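Local coordinates for BepC protein (Bartonella tribocorum, PDB 4WGJ) that probably transfers AMP from ATP to threonine or tyrosine side chains of target proteins, its Fic domain here holding the ATP analogue AMPPNP, at residues D144-L149 with T190-A195; A59-L64 with R164-K169; T18-N23 with N31-R36. All blocks are in the same frame, centred on the assembly; numbering follows the deposited sequence.

Interaction 1 (D144-L149 with T190-A195); sequences DVFMAL and TACIEA. With ANP (phosphoaminophosphonic acid-adenylate ester), chain B.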
loop_
_atom_site.group_PDB
_atom_site.type_symbol
_atom_site.label_atom_id
_atom_site.label_comp_id
_atom_site.label_asym_id
_atom_site.label_seq_id
_atom_site.Cartn_x
_atom_site.Cartn_y
_atom_site.Cartn_z
ATOM N N ASP A 144 -0.530 -10.377 -9.489
ATOM C CA ASP A 144 -1.754 -9.732 -9.978
ATOM C C ASP A 144 -2.436 -8.962 -8.844
ATOM O O ASP A 144 -2.911 -7.837 -9.033
ATOM C CB ASP A 144 -2.735 -10.763 -10.565
ATOM C CG ASP A 144 -2.262 -11.354 -11.887
ATOM O OD1 ASP A 144 -1.511 -10.680 -12.628
ATOM O OD2 ASP A 144 -2.668 -12.494 -12.193
ATOM N N VAL A 145 -2.494 -9.570 -7.667
ATOM C CA VAL A 145 -3.137 -8.912 -6.529
ATOM C C VAL A 145 -2.375 -7.636 -6.175
ATOM O O VAL A 145 -2.957 -6.573 -5.927
ATOM C CB VAL A 145 -3.193 -9.842 -5.289
ATOM C CG1 VAL A 145 -3.615 -9.063 -4.052
ATOM C CG2 VAL A 145 -4.162 -10.972 -5.536
ATOM N N PHE A 146 -1.058 -7.740 -6.172
ATOM C CA PHE A 146 -0.231 -6.602 -5.782
ATOM C C PHE A 146 -0.359 -5.467 -6.788
ATOM O O PHE A 146 -0.418 -4.294 -6.405
ATOM C CB PHE A 146 1.226 -7.033 -5.663
ATOM C CG PHE A 146 2.131 -5.972 -5.127
ATOM C CD1 PHE A 146 2.011 -5.539 -3.809
ATOM C CD2 PHE A 146 3.120 -5.426 -5.924
ATOM C CE1 PHE A 146 2.861 -4.566 -3.299
ATOM C CE2 PHE A 146 3.968 -4.446 -5.433
ATOM C CZ PHE A 146 3.854 -4.019 -4.119
ATOM N N MET A 147 -0.358 -5.811 -8.074
ATOM C CA MET A 147 -0.536 -4.783 -9.098
ATOM C C MET A 147 -1.886 -4.087 -8.957
ATOM O O MET A 147 -1.997 -2.875 -9.223
ATOM C CB MET A 147 -0.377 -5.383 -10.502
ATOM C CG MET A 147 1.082 -5.763 -10.804
ATOM S SD MET A 147 1.351 -6.327 -12.489
ATOM C CE MET A 147 0.567 -7.941 -12.428
ATOM N N ALA A 148 -2.911 -4.836 -8.545
ATOM C CA ALA A 148 -4.228 -4.232 -8.331
ATOM C C ALA A 148 -4.180 -3.263 -7.149
ATOM O O ALA A 148 -4.729 -2.164 -7.221
ATOM C CB ALA A 148 -5.293 -5.292 -8.101
ATOM N N LEU A 149 -3.540 -3.675 -6.057
ATOM C CA LEU A 149 -3.371 -2.789 -4.909
ATOM C C LEU A 149 -2.601 -1.533 -5.278
ATOM O O LEU A 149 -2.945 -0.425 -4.848
ATOM C CB LEU A 149 -2.641 -3.516 -3.772
ATOM C CG LEU A 149 -3.458 -4.594 -3.050
ATOM C CD1 LEU A 149 -2.539 -5.444 -2.172
ATOM C CD2 LEU A 149 -4.565 -3.970 -2.195
ATOM N N THR A 190 10.990 -0.089 -10.390
ATOM C CA THR A 190 11.028 -0.568 -11.771
ATOM C C THR A 190 9.852 -1.520 -12.078
ATOM O O THR A 190 9.160 -1.351 -13.087
ATOM C CB THR A 190 12.371 -1.235 -12.064
ATOM O OG1 THR A 190 13.382 -0.214 -12.081
ATOM C CG2 THR A 190 12.350 -1.935 -13.418
ATOM N N ALA A 191 9.586 -2.476 -11.192
ATOM C CA ALA A 191 8.477 -3.409 -11.394
ATOM C C ALA A 191 7.133 -2.686 -11.423
ATOM O O ALA A 191 6.279 -2.976 -12.267
ATOM C CB ALA A 191 8.471 -4.485 -10.308
ATOM N N CYS A 192 6.949 -1.748 -10.500
ATOM C CA CYS A 192 5.695 -1.001 -10.409
ATOM C C CYS A 192 5.458 -0.128 -11.639
ATOM O O CYS A 192 4.353 -0.104 -12.198
ATOM C CB CYS A 192 5.693 -0.138 -9.154
ATOM S SG CYS A 192 5.480 -1.125 -7.638
ATOM N N ILE A 193 6.503 0.583 -12.057
ATOM C CA ILE A 193 6.398 1.467 -13.217
ATOM C C ILE A 193 6.147 0.673 -14.501
ATOM O O ILE A 193 5.274 1.025 -15.302
ATOM C CB ILE A 193 7.666 2.331 -13.361
ATOM C CG1 ILE A 193 7.733 3.356 -12.225
ATOM C CG2 ILE A 193 7.709 3.029 -14.733
ATOM C CD1 ILE A 193 8.996 4.220 -12.254
ATOM N N GLU A 194 6.890 -0.411 -14.706
ATOM C CA GLU A 194 6.684 -1.212 -15.909
ATOM C C GLU A 194 5.245 -1.719 -15.994
ATOM O O GLU A 194 4.636 -1.706 -17.065
ATOM C CB GLU A 194 7.666 -2.393 -15.962
ATOM C CG GLU A 194 9.082 -1.982 -16.300
ATOM C CD GLU A 194 9.249 -1.616 -17.774
ATOM O OE1 GLU A 194 8.489 -2.132 -18.624
ATOM O OE2 GLU A 194 10.144 -0.811 -18.080
ATOM N N ALA A 195 4.703 -2.156 -14.867
ATOM C CA ALA A 195 3.338 -2.670 -14.839
ATOM C C ALA A 195 2.326 -1.575 -15.105
ATOM O O ALA A 195 1.463 -1.710 -15.975
ATOM C CB ALA A 195 3.042 -3.328 -13.499
HETATM P PG ANP B . 7.630 3.158 -0.236
HETATM O O1G ANP B . 8.140 2.471 1.088
HETATM O O2G ANP B . 8.839 3.650 -0.983
HETATM O O3G ANP B . 6.865 2.084 -1.091
HETATM P PB ANP B . 5.120 4.512 0.639
HETATM O O1B ANP B . 4.952 3.305 1.503
HETATM O O2B ANP B . 4.832 5.836 1.405
HETATM N N3B ANP B . 6.700 4.571 0.053
HETATM P PA ANP B . 3.682 5.645 -1.494
HETATM O O1A ANP B . 4.773 6.645 -1.652
HETATM O O2A ANP B . 2.304 6.201 -1.158
HETATM O O3A ANP B . 4.058 4.445 -0.518
HETATM O "O5'" ANP B . 3.594 4.812 -2.843
HETATM C "C5'" ANP B . 4.805 4.212 -3.366
HETATM C "C4'" ANP B . 4.481 3.146 -4.382
HETATM O "O4'" ANP B . 4.246 3.761 -5.677
HETATM C "C3'" ANP B . 5.607 2.126 -4.585
HETATM O "O3'" ANP B . 5.121 0.790 -4.680
HETATM C "C2'" ANP B . 6.257 2.595 -5.890
HETATM O "O2'" ANP B . 6.928 1.550 -6.585
HETATM C "C1'" ANP B . 5.031 3.095 -6.647
HETATM N N9 ANP B . 5.358 4.013 -7.736
HETATM C C8 ANP B . 6.334 4.977 -7.740
HETATM N N7 ANP B . 6.424 5.641 -8.868
HETATM C C5 ANP B . 5.441 5.073 -9.665
HETATM C C6 ANP B . 5.024 5.326 -10.988
HETATM N N6 ANP B . 5.566 6.264 -11.768
HETATM N N1 ANP B . 4.016 4.574 -11.484
HETATM C C2 ANP B . 3.474 3.632 -10.708
HETATM N N3 ANP B . 3.784 3.303 -9.451
HETATM C C4 ANP B . 4.779 4.065 -8.984
#
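M147 and A195 make the tightest point of the contact: the thioether SD of M147 lies 3.6 Å from A195 CB, with CG of M147 a little behind at 4.1 Å from the same methyl. The CA atoms of this pair are also the nearest backbone points between the segments, 7.2 Å apart. M147 comes in nearly extended as far as the sulfur; the turn at its last torsion (chi3 -72°) then swings CE away from A195 and back along its own helix toward D144, so SD alone meets the methyl closely. F146 and C192, one residue and one turn earlier on their helices, fit more loosely, though both are buried. F146, its CG anti to the backbone N (chi1 -174°), sends its ring toward C192, and CE2 stops 4.3 Å from SG, which approaches the ring obliquely. That sulfur also lies 3.2 Å from O2' of the bound AMPPNP, beside the ribose hydroxyls. I193 continues the pocket wall: its CG1 packs over one face of the adenine, 3.6 Å from C6. Thus 190-195 supplies part of the nucleotide pocket of this Fic domain while leaning only lightly on 144-149. Toward solvent, D144 and E194 take no part across the gap and are held elsewhere, D144 by a salt bridge to K205 and E194 by a hydrogen bond to N200. M204 of helix 202-211 touches F146, M147 and C192 and fills in beside the meeting of helices 135-152 and 185-198, while F208 of the same helix meets the F146 ring. Helix 159-174 packs on F146 through N163 and M167, and helix 111-126 lies against V145 and L149.

Interaction 2 (A59-L64 with R164-K169); sequences AAYLSL and RMFMEK. With GLY (glycine), chain D; ANP (phosphoaminophosphonic acid-adenylate ester), chain B.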
loop_
_atom_site.group_PDB
_atom_site.type_symbol
_atom_site.label_atom_id
_atom_site.label_comp_id
_atom_site.label_asym_id
_atom_site.label_seq_id
_atom_site.Cartn_x
_atom_site.Cartn_y
_atom_site.Cartn_z
ATOM N N ALA A 59 -10.951 -4.433 1.765
ATOM C CA ALA A 59 -10.542 -3.031 1.880
ATOM C C ALA A 59 -10.367 -2.641 3.345
ATOM O O ALA A 59 -9.442 -1.915 3.697
ATOM C CB ALA A 59 -11.566 -2.115 1.199
ATOM N N ALA A 60 -11.255 -3.139 4.200
ATOM C CA ALA A 60 -11.171 -2.856 5.622
ATOM C C ALA A 60 -9.867 -3.385 6.208
ATOM O O ALA A 60 -9.269 -2.740 7.066
ATOM C CB ALA A 60 -12.372 -3.454 6.365
ATOM N N TYR A 61 -9.438 -4.565 5.766
ATOM C CA TYR A 61 -8.176 -5.131 6.249
ATOM C C TYR A 61 -6.982 -4.278 5.809
ATOM O O TYR A 61 -6.052 -4.040 6.588
ATOM C CB TYR A 61 -7.990 -6.575 5.761
ATOM C CG TYR A 61 -6.781 -7.265 6.366
ATOM C CD1 TYR A 61 -6.686 -7.466 7.748
ATOM C CD2 TYR A 61 -5.747 -7.741 5.564
ATOM C CE1 TYR A 61 -5.587 -8.101 8.311
ATOM C CE2 TYR A 61 -4.650 -8.369 6.116
ATOM C CZ TYR A 61 -4.576 -8.550 7.487
ATOM O OH TYR A 61 -3.481 -9.181 8.037
ATOM N N LEU A 62 -6.996 -3.824 4.559
ATOM C CA LEU A 62 -5.923 -2.946 4.103
ATOM C C LEU A 62 -5.839 -1.678 4.964
ATOM O O LEU A 62 -4.743 -1.226 5.335
ATOM C CB LEU A 62 -6.133 -2.571 2.643
ATOM C CG LEU A 62 -5.012 -1.762 2.000
ATOM C CD1 LEU A 62 -3.696 -2.568 1.957
ATOM C CD2 LEU A 62 -5.422 -1.315 0.590
ATOM N N SER A 63 -6.995 -1.105 5.286
ATOM C CA SER A 63 -7.024 0.084 6.139
ATOM C C SER A 63 -6.521 -0.219 7.542
ATOM O O SER A 63 -5.867 0.613 8.152
ATOM C CB SER A 63 -8.428 0.681 6.194
ATOM O OG SER A 63 -8.690 1.368 4.970
ATOM N N LEU A 64 -6.806 -1.418 8.044
ATOM C CA LEU A 64 -6.293 -1.815 9.370
ATOM C C LEU A 64 -4.767 -1.892 9.335
ATOM O O LEU A 64 -4.068 -1.457 10.263
ATOM C CB LEU A 64 -6.875 -3.164 9.795
ATOM C CG LEU A 64 -6.157 -3.834 10.980
ATOM C CD1 LEU A 64 -6.341 -3.023 12.256
ATOM C CD2 LEU A 64 -6.646 -5.279 11.161
ATOM N N ARG A 164 2.626 -3.957 0.626
ATOM C CA ARG A 164 3.590 -5.041 0.825
ATOM C C ARG A 164 3.228 -5.879 2.058
ATOM O O ARG A 164 3.297 -7.111 2.017
ATOM C CB ARG A 164 5.010 -4.480 0.918
ATOM C CG ARG A 164 5.428 -3.865 -0.423
ATOM C CD ARG A 164 6.918 -3.640 -0.562
ATOM N NE ARG A 164 7.436 -2.664 0.379
ATOM C CZ ARG A 164 7.446 -1.344 0.176
ATOM N NH1 ARG A 164 6.951 -0.823 -0.948
ATOM N NH2 ARG A 164 7.960 -0.548 1.106
ATOM N N MET A 165 2.802 -5.234 3.136
ATOM C CA MET A 165 2.371 -6.003 4.304
ATOM C C MET A 165 1.117 -6.836 4.000
ATOM O O MET A 165 0.996 -7.979 4.442
ATOM C CB MET A 165 2.120 -5.074 5.499
ATOM C CG MET A 165 1.608 -5.795 6.734
ATOM S SD MET A 165 2.797 -7.015 7.380
ATOM C CE MET A 165 4.159 -5.942 7.796
ATOM N N PHE A 166 0.178 -6.263 3.246
ATOM C CA PHE A 166 -0.986 -7.027 2.805
ATOM C C PHE A 166 -0.542 -8.337 2.135
ATOM O O PHE A 166 -1.114 -9.404 2.378
ATOM C CB PHE A 166 -1.822 -6.175 1.849
ATOM C CG PHE A 166 -3.156 -6.774 1.457
ATOM C CD1 PHE A 166 -3.246 -7.723 0.442
ATOM C CD2 PHE A 166 -4.331 -6.312 2.039
ATOM C CE1 PHE A 166 -4.476 -8.231 0.047
ATOM C CE2 PHE A 166 -5.569 -6.818 1.656
ATOM C CZ PHE A 166 -5.648 -7.773 0.653
ATOM N N MET A 167 0.492 -8.251 1.306
ATOM C CA MET A 167 0.988 -9.437 0.611
ATOM C C MET A 167 1.666 -10.420 1.565
ATOM O O MET A 167 1.529 -11.631 1.404
ATOM C CB MET A 167 1.962 -9.050 -0.504
ATOM C CG MET A 167 1.353 -8.133 -1.584
ATOM S SD MET A 167 -0.235 -8.680 -2.218
ATOM C CE MET A 167 0.160 -10.281 -2.929
ATOM N N GLU A 168 2.412 -9.908 2.538
ATOM C CA GLU A 168 3.022 -10.790 3.532
ATOM C C GLU A 168 1.948 -11.579 4.277
ATOM O O GLU A 168 2.098 -12.785 4.506
ATOM C CB GLU A 168 3.856 -10.004 4.544
ATOM C CG GLU A 168 5.078 -9.309 3.989
ATOM C CD GLU A 168 6.044 -8.928 5.100
ATOM O OE1 GLU A 168 6.141 -9.683 6.096
ATOM O OE2 GLU A 168 6.694 -7.875 4.992
ATOM N N LYS A 169 0.875 -10.889 4.669
ATOM C CA LYS A 169 -0.181 -11.533 5.453
ATOM C C LYS A 169 -0.976 -12.503 4.587
ATOM O O LYS A 169 -1.360 -13.579 5.040
ATOM C CB LYS A 169 -1.121 -10.486 6.084
ATOM C CG LYS A 169 -0.416 -9.438 6.950
ATOM C CD LYS A 169 0.323 -10.055 8.128
ATOM C CE LYS A 169 -0.626 -10.701 9.114
ATOM N NZ LYS A 169 0.152 -11.287 10.251
HETATM N N GLY D . 11.011 0.193 -1.365
HETATM C CA GLY D . 11.710 -0.860 -0.652
HETATM C C GLY D . 11.073 -2.217 -0.880
HETATM O O GLY D . 11.503 -3.238 -0.342
HETATM O OXT GLY D . 10.097 -2.323 -1.621
HETATM P PG ANP B . 7.630 3.158 -0.236
HETATM O O1G ANP B . 8.140 2.471 1.088
HETATM O O2G ANP B . 8.839 3.650 -0.983
HETATM O O3G ANP B . 6.865 2.084 -1.091
HETATM P PB ANP B . 5.120 4.512 0.639
HETATM O O1B ANP B . 4.952 3.305 1.503
HETATM O O2B ANP B . 4.832 5.836 1.405
HETATM N N3B ANP B . 6.700 4.571 0.053
HETATM P PA ANP B . 3.682 5.645 -1.494
HETATM O O1A ANP B . 4.773 6.645 -1.652
HETATM O O2A ANP B . 2.304 6.201 -1.158
HETATM O O3A ANP B . 4.058 4.445 -0.518
HETATM O "O5'" ANP B . 3.594 4.812 -2.843
HETATM C "C5'" ANP B . 4.805 4.212 -3.366
HETATM C "C4'" ANP B . 4.481 3.146 -4.382
HETATM O "O4'" ANP B . 4.246 3.761 -5.677
HETATM C "C3'" ANP B . 5.607 2.126 -4.585
HETATM O "O3'" ANP B . 5.121 0.790 -4.680
HETATM C "C2'" ANP B . 6.257 2.595 -5.890
HETATM O "O2'" ANP B . 6.928 1.550 -6.585
HETATM C "C1'" ANP B . 5.031 3.095 -6.647
HETATM N N9 ANP B . 5.358 4.013 -7.736
HETATM C C8 ANP B . 6.334 4.977 -7.740
HETATM N N7 ANP B . 6.424 5.641 -8.868
HETATM C C5 ANP B . 5.441 5.073 -9.665
HETATM C C6 ANP B . 5.024 5.326 -10.988
HETATM N N6 ANP B . 5.566 6.264 -11.768
HETATM N N1 ANP B . 4.016 4.574 -11.484
HETATM C C2 ANP B . 3.474 3.632 -10.708
HETATM N N3 ANP B . 3.784 3.303 -9.451
HETATM C C4 ANP B . 4.779 4.065 -8.984
#
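The F166 ring is met by two neighbouring residues of the other helix, Y61 and L62. L62 brings its CD1 methyl to 3.8 Å from F166 CD2, its side chain running at about a right angle to the phenylalanine. Y61 CD2 reaches F166 CE2 at 4.0 Å, with that carbon at the edge of the tyrosine ring. Y61 and F166 both carry CG anti to the backbone N (chi1 -173° for Y61), which swings each ring out from its helix into the shared gap. The phenol oxygen of Y61 lies against the aliphatic part of K169, 3.3 Å from its CG, and the bends at chi2 and chi3 fold the lysine round that oxygen. Its ammonium NZ is then gripped by the carbonyls of E51 and F48 and by Q172 OE1. The two helical segments pass 10.1 Å apart at 115°. Helix 159-174 begins in this chain's form of the Fic motif, HPFRKGNGRANR, with K157 at the usually acidic position and R164 as its last arginine, so the F166 contact lies two residues beyond R164. R164 turns away from helix 59-70: NH1 donates to O3G of AMPPNP (2.9 Å) and NH2 to O1G (3.0 Å), a nearly straight two-pronged grip on the gamma phosphate. Over one face of its guanidinium stands OXT of a bound glycine, 3.3 Å from NE. Farther out, L149 of helix 135-152 backs both L62 and F166, while F48 and F57 pack on Y61, and R49 pairs with E168.

Interaction 3 (T18-N23 with N31-R36); sequences TTTLKN and NKLYER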
loop_
_atom_site.group_PDB
_atom_site.type_symbol
_atom_site.label_atom_id
_atom_site.label_comp_id
_atom_site.label_asym_id
_atom_site.label_seq_id
_atom_site.Cartn_x
_atom_site.Cartn_y
_atom_site.Cartn_z
ATOM N N THR A 18 4.922 24.511 2.463
ATOM C CA THR A 18 5.871 23.417 2.287
ATOM C C THR A 18 5.331 22.317 1.382
ATOM O O THR A 18 4.173 22.338 0.964
ATOM C CB THR A 18 6.254 22.769 3.634
ATOM O OG1 THR A 18 5.169 21.956 4.101
ATOM C CG2 THR A 18 6.578 23.827 4.674
ATOM N N THR A 19 6.188 21.348 1.093
ATOM C CA THR A 19 5.779 20.133 0.408
ATOM C C THR A 19 5.795 18.970 1.404
ATOM O O THR A 19 5.855 17.806 1.015
ATOM C CB THR A 19 6.701 19.818 -0.785
ATOM O OG1 THR A 19 8.041 19.612 -0.315
ATOM C CG2 THR A 19 6.693 20.967 -1.780
ATOM N N THR A 20 5.746 19.299 2.692
ATOM C CA THR A 20 5.815 18.293 3.751
ATOM C C THR A 20 4.441 17.897 4.293
ATOM O O THR A 20 3.652 18.749 4.690
ATOM C CB THR A 20 6.664 18.786 4.931
ATOM O OG1 THR A 20 7.976 19.113 4.468
ATOM C CG2 THR A 20 6.765 17.702 6.011
ATOM N N LEU A 21 4.163 16.596 4.323
ATOM C CA LEU A 21 2.897 16.114 4.867
ATOM C C LEU A 21 2.758 16.452 6.345
ATOM O O LEU A 21 3.701 16.243 7.119
ATOM C CB LEU A 21 2.776 14.600 4.673
ATOM C CG LEU A 21 2.503 14.134 3.239
ATOM C CD1 LEU A 21 2.898 12.663 3.038
ATOM C CD2 LEU A 21 1.023 14.348 2.884
ATOM N N LYS A 22 1.594 16.965 6.735
ATOM C CA LYS A 22 1.299 17.156 8.150
ATOM C C LYS A 22 1.466 15.828 8.872
ATOM O O LYS A 22 1.015 14.791 8.382
ATOM C CB LYS A 22 -0.123 17.694 8.354
ATOM C CG LYS A 22 -0.353 19.101 7.792
ATOM C CD LYS A 22 -1.829 19.487 7.895
ATOM C CE LYS A 22 -2.084 20.882 7.362
ATOM N NZ LYS A 22 -3.552 21.184 7.373
ATOM N N ASN A 23 2.119 15.857 10.028
ATOM C CA ASN A 23 2.402 14.620 10.741
ATOM C C ASN A 23 2.383 14.842 12.250
ATOM O O ASN A 23 2.504 15.966 12.723
ATOM C CB ASN A 23 3.749 14.052 10.304
ATOM C CG ASN A 23 4.891 15.006 10.580
ATOM O OD1 ASN A 23 5.463 14.995 11.666
ATOM N ND2 ASN A 23 5.218 15.853 9.604
ATOM N N ASN A 31 12.771 15.391 4.916
ATOM C CA ASN A 31 13.704 14.277 5.016
ATOM C C ASN A 31 13.741 13.694 6.417
ATOM O O ASN A 31 13.860 12.486 6.597
ATOM C CB ASN A 31 15.101 14.718 4.586
ATOM C CG ASN A 31 15.114 15.303 3.191
ATOM O OD1 ASN A 31 15.558 16.432 2.981
ATOM N ND2 ASN A 31 14.601 14.541 2.228
ATOM N N LYS A 32 13.646 14.566 7.410
ATOM C CA LYS A 32 13.557 14.120 8.786
ATOM C C LYS A 32 12.243 13.373 9.025
ATOM O O LYS A 32 12.222 12.383 9.746
ATOM C CB LYS A 32 13.698 15.312 9.729
ATOM C CG LYS A 32 15.024 16.051 9.535
ATOM C CD LYS A 32 15.340 16.964 10.694
ATOM C CE LYS A 32 16.806 17.405 10.664
ATOM N NZ LYS A 32 17.094 18.596 9.805
ATOM N N LEU A 33 11.154 13.833 8.411
ATOM C CA LEU A 33 9.885 13.105 8.509
ATOM C C LEU A 33 10.003 11.698 7.919
ATOM O O LEU A 33 9.585 10.711 8.532
ATOM C CB LEU A 33 8.761 13.858 7.801
ATOM C CG LEU A 33 7.461 13.053 7.692
ATOM C CD1 LEU A 33 6.918 12.692 9.067
ATOM C CD2 LEU A 33 6.424 13.842 6.919
ATOM N N TYR A 34 10.578 11.612 6.723
ATOM C CA TYR A 34 10.828 10.327 6.078
ATOM C C TYR A 34 11.583 9.361 7.002
ATOM O O TYR A 34 11.192 8.202 7.158
ATOM C CB TYR A 34 11.623 10.532 4.787
ATOM N N GLU A 35 12.655 9.851 7.620
ATOM C CA GLU A 35 13.493 9.018 8.483
ATOM C C GLU A 35 12.730 8.547 9.719
ATOM O O GLU A 35 12.799 7.377 10.095
ATOM C CB GLU A 35 14.755 9.780 8.909
ATOM N N ARG A 36 12.016 9.468 10.359
ATOM C CA ARG A 36 11.304 9.150 11.598
ATOM C C ARG A 36 10.138 8.202 11.311
ATOM O O ARG A 36 9.931 7.221 12.024
ATOM C CB ARG A 36 10.819 10.441 12.273
ATOM C CG ARG A 36 9.898 10.255 13.481
ATOM C CD ARG A 36 10.624 9.807 14.730
ATOM N NE ARG A 36 9.706 9.518 15.838
ATOM C CZ ARG A 36 9.455 10.352 16.845
ATOM N NH1 ARG A 36 10.044 11.540 16.887
ATOM N NH2 ARG A 36 8.608 10.006 17.813
#
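L33 swings CG anti to its backbone N (chi1 172°), while N23 holds its CG in the crowded position between N and the carbonyl carbon (chi1 60°), and the two side chains approach from opposite directions, the leucine methyls arriving over the amide. CD1 of L33 stands 3.4 Å from CG of N23, and the other methyl, CD2, lies 3.6 Å from ND2. CD2 also packs at 3.6 Å from the carbonyl oxygen of L21 and at 4.0 Å from CG2 of T20, so one leucine touches three residues of the loop. The amide cannot easily rotate: ND2 donates to L21 O (2.9 Å, 166° at the hydrogen), with that oxygen in the amide plane, and also to the carbonyl of I27. T20 turns its hydroxyl to the carbonyl of K28. L21 lies against R156 and K157 of the Fic motif, and K22 makes a salt bridge to D89 and a cation-pi contact with F87, between strands 85-86 and 92-93. The loop before helix 30-48 is curled round one helical leucine, bridged by N23 and, at its start, by an ST turn in which T18 OG1 accepts from T20 N.

From the N terminus, interaction 3 comes first and is the most local: it folds loop 18-23 back onto the start of helix 30-48, with seven residues between the segments, and is complete before the others begin. Interaction 2 then opens at 59-64, interaction 1 opens at 144-149, interaction 2 closes at 164-169 and interaction 1 at 190-195, so these two cross. Their long spans tie helices 59-70, 135-152, 159-174 and 185-198 into one bundle; the two interactions touch where helix 135-152 packs on helix 159-174, and both reach AMPPNP, from different ends. Interaction 3 stays apart, its centre about 24 Å from that of interaction 2.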